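Long-range contact in hydrogenase maturation factor (Thermoanaerobacter tengcongensis, PDB 3VTH), which probably transfers the carbamoyl group of carbamoyl phosphate to the C-terminal cysteine of HypE, using ATP, during [NiFe]-hydrogenase maturation: residues G693-V698 and S720-Y725. Sequence-based numbering, arbitrary orientation.
Sequences GINKVV and SGFEVY
The Phe722 ring meets Val697 obliquely, CG2 lying 3.2 Å from CD1, while the Asn695 carbonyl O sits at the ring's edge, near its plane; Arg689 adds a cation-pi contact. At the Tyr725 ring, Val697 O takes the edge, Lys696 CD approaches obliquely, and His495 packs edge-to-face. The Asn695 amide spends both N-H groups in its own plane: ND2 reaches Gly721 O at 3.0 Å and, at a longer 3.3 Å, the anti lone pair of Glu723 OE2, with amide and carboxylate planes 50° apart. Having CG anti to the backbone N (chi1 -164°) swings this amide over the turn at Gly721, and Arg689 binds OD1, fixing the flip. In the second subdomain of the Kae1-like domain, these strands illustrate the right-handed beta-alpha-beta crossover: 696-700, also paired with 501-507, and 723-726 run parallel, joined through helix 707-719, closed by a Schellman motif with Gly721 as C-prime residue. Glu723 N to Asn695 O, Val697 N to Glu723 O and Tyr725 N to Val697 O (2.8 Å) zip them together. With an alanine at Asn695, Gly721 O and Glu723 OE2 would probably lose this donor, and Arg689 one of its acceptors. Lys696 NZ, paired with Glu499, makes only a long salt bridge of 3.9 Å to Glu723 OE1.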
loop_
_atom_site.group_PDB
_atom_site.type_symbol
_atom_site.label_atom_id
_atom_site.label_comp_id
_atom_site.label_asym_id
_atom_site.label_seq_id
_atom_site.Cartn_x
_atom_site.Cartn_y
_atom_site.Cartn_z
ATOM N N GLY A 693 -33.803 4.753 5.035
ATOM C CA GLY A 693 -33.924 3.518 4.256
ATOM C C GLY A 693 -32.590 2.987 3.718
ATOM O O GLY A 693 -32.552 1.903 3.144
ATOM N N ILE A 694 -31.497 3.735 3.912
ATOM C CA ILE A 694 -30.164 3.331 3.413
ATOM C C ILE A 694 -29.610 2.110 4.154
ATOM O O ILE A 694 -29.547 2.092 5.382
ATOM C CB ILE A 694 -29.155 4.511 3.419
ATOM C CG1 ILE A 694 -29.657 5.612 2.476
ATOM C CG2 ILE A 694 -27.743 4.040 3.012
ATOM C CD1 ILE A 694 -28.892 6.912 2.574
ATOM N N ASN A 695 -29.226 1.093 3.385
ATOM C CA ASN A 695 -28.790 -0.204 3.921
ATOM C C ASN A 695 -27.314 -0.557 3.628
ATOM O O ASN A 695 -26.820 -1.622 4.040
ATOM C CB ASN A 695 -29.723 -1.321 3.416
ATOM C CG ASN A 695 -29.578 -2.609 4.213
ATOM O OD1 ASN A 695 -29.758 -2.629 5.443
ATOM N ND2 ASN A 695 -29.244 -3.694 3.516
ATOM N N LYS A 696 -26.622 0.335 2.915
ATOM C CA LYS A 696 -25.199 0.173 2.631
ATOM C C LYS A 696 -24.391 1.041 3.583
ATOM O O LYS A 696 -24.692 2.238 3.757
ATOM C CB LYS A 696 -24.865 0.557 1.190
ATOM C CG LYS A 696 -25.434 -0.406 0.117
ATOM C CD LYS A 696 -24.835 -0.086 -1.244
ATOM C CE LYS A 696 -25.348 -1.031 -2.351
ATOM N NZ LYS A 696 -26.804 -0.911 -2.590
ATOM N N VAL A 697 -23.381 0.422 4.193
ATOM C CA VAL A 697 -22.513 1.086 5.150
ATOM C C VAL A 697 -21.070 0.926 4.699
ATOM O O VAL A 697 -20.626 -0.198 4.416
ATOM C CB VAL A 697 -22.635 0.471 6.549
ATOM C CG1 VAL A 697 -21.670 1.177 7.534
ATOM C CG2 VAL A 697 -24.076 0.549 7.055
ATOM N N VAL A 698 -20.351 2.046 4.637
ATOM C CA VAL A 698 -18.939 2.068 4.280
ATOM C C VAL A 698 -18.115 2.467 5.515
ATOM O O VAL A 698 -18.408 3.473 6.170
ATOM C CB VAL A 698 -18.669 3.079 3.127
ATOM C CG1 VAL A 698 -17.172 3.248 2.890
ATOM C CG2 VAL A 698 -19.366 2.639 1.844
ATOM N N SER A 720 -27.333 -7.553 11.320
ATOM C CA SER A 720 -28.550 -6.727 11.306
ATOM C C SER A 720 -29.012 -6.348 9.900
ATOM O O SER A 720 -29.816 -5.424 9.722
ATOM C CB SER A 720 -28.364 -5.471 12.155
ATOM O OG SER A 720 -28.506 -5.800 13.529
ATOM N N GLY A 721 -28.490 -7.056 8.908
ATOM C CA GLY A 721 -28.969 -6.930 7.544
ATOM C C GLY A 721 -28.278 -5.926 6.647
ATOM O O GLY A 721 -28.587 -5.874 5.464
ATOM N N PHE A 722 -27.358 -5.126 7.191
ATOM C CA PHE A 722 -26.622 -4.150 6.381
ATOM C C PHE A 722 -25.713 -4.831 5.371
ATOM O O PHE A 722 -25.158 -5.901 5.650
ATOM C CB PHE A 722 -25.731 -3.267 7.259
ATOM C CG PHE A 722 -26.468 -2.242 8.050
ATOM C CD1 PHE A 722 -26.844 -1.045 7.465
ATOM C CD2 PHE A 722 -26.767 -2.461 9.394
ATOM C CE1 PHE A 722 -27.499 -0.069 8.194
ATOM C CE2 PHE A 722 -27.438 -1.498 10.129
ATOM C CZ PHE A 722 -27.804 -0.293 9.526
ATOM N N GLU A 723 -25.544 -4.200 4.213
ATOM C CA GLU A 723 -24.454 -4.537 3.300
ATOM C C GLU A 723 -23.266 -3.642 3.658
ATOM O O GLU A 723 -23.337 -2.414 3.522
ATOM C CB GLU A 723 -24.857 -4.282 1.857
ATOM C CG GLU A 723 -26.054 -5.087 1.384
ATOM C CD GLU A 723 -26.803 -4.372 0.271
ATOM O OE1 GLU A 723 -26.243 -4.317 -0.848
ATOM O OE2 GLU A 723 -27.928 -3.849 0.529
ATOM N N VAL A 724 -22.182 -4.257 4.125
ATOM C CA VAL A 724 -21.076 -3.505 4.700
ATOM C C VAL A 724 -19.844 -3.596 3.821
ATOM O O VAL A 724 -19.511 -4.671 3.313
ATOM C CB VAL A 724 -20.745 -3.983 6.140
ATOM C CG1 VAL A 724 -19.729 -3.038 6.792
ATOM C CG2 VAL A 724 -22.024 -4.069 6.975
ATOM N N TYR A 725 -19.187 -2.453 3.642
ATOM C CA TYR A 725 -18.003 -2.349 2.814
ATOM C C TYR A 725 -16.865 -1.672 3.565
ATOM O O TYR A 725 -17.081 -0.733 4.340
ATOM C CB TYR A 725 -18.311 -1.537 1.559
ATOM C CG TYR A 725 -19.488 -2.039 0.749
ATOM C CD1 TYR A 725 -19.294 -2.853 -0.368
ATOM C CD2 TYR A 725 -20.799 -1.685 1.092
ATOM C CE1 TYR A 725 -20.387 -3.311 -1.132
ATOM C CE2 TYR A 725 -21.889 -2.130 0.350
ATOM C CZ TYR A 725 -21.676 -2.941 -0.762
ATOM O OH TYR A 725 -22.767 -3.374 -1.487
#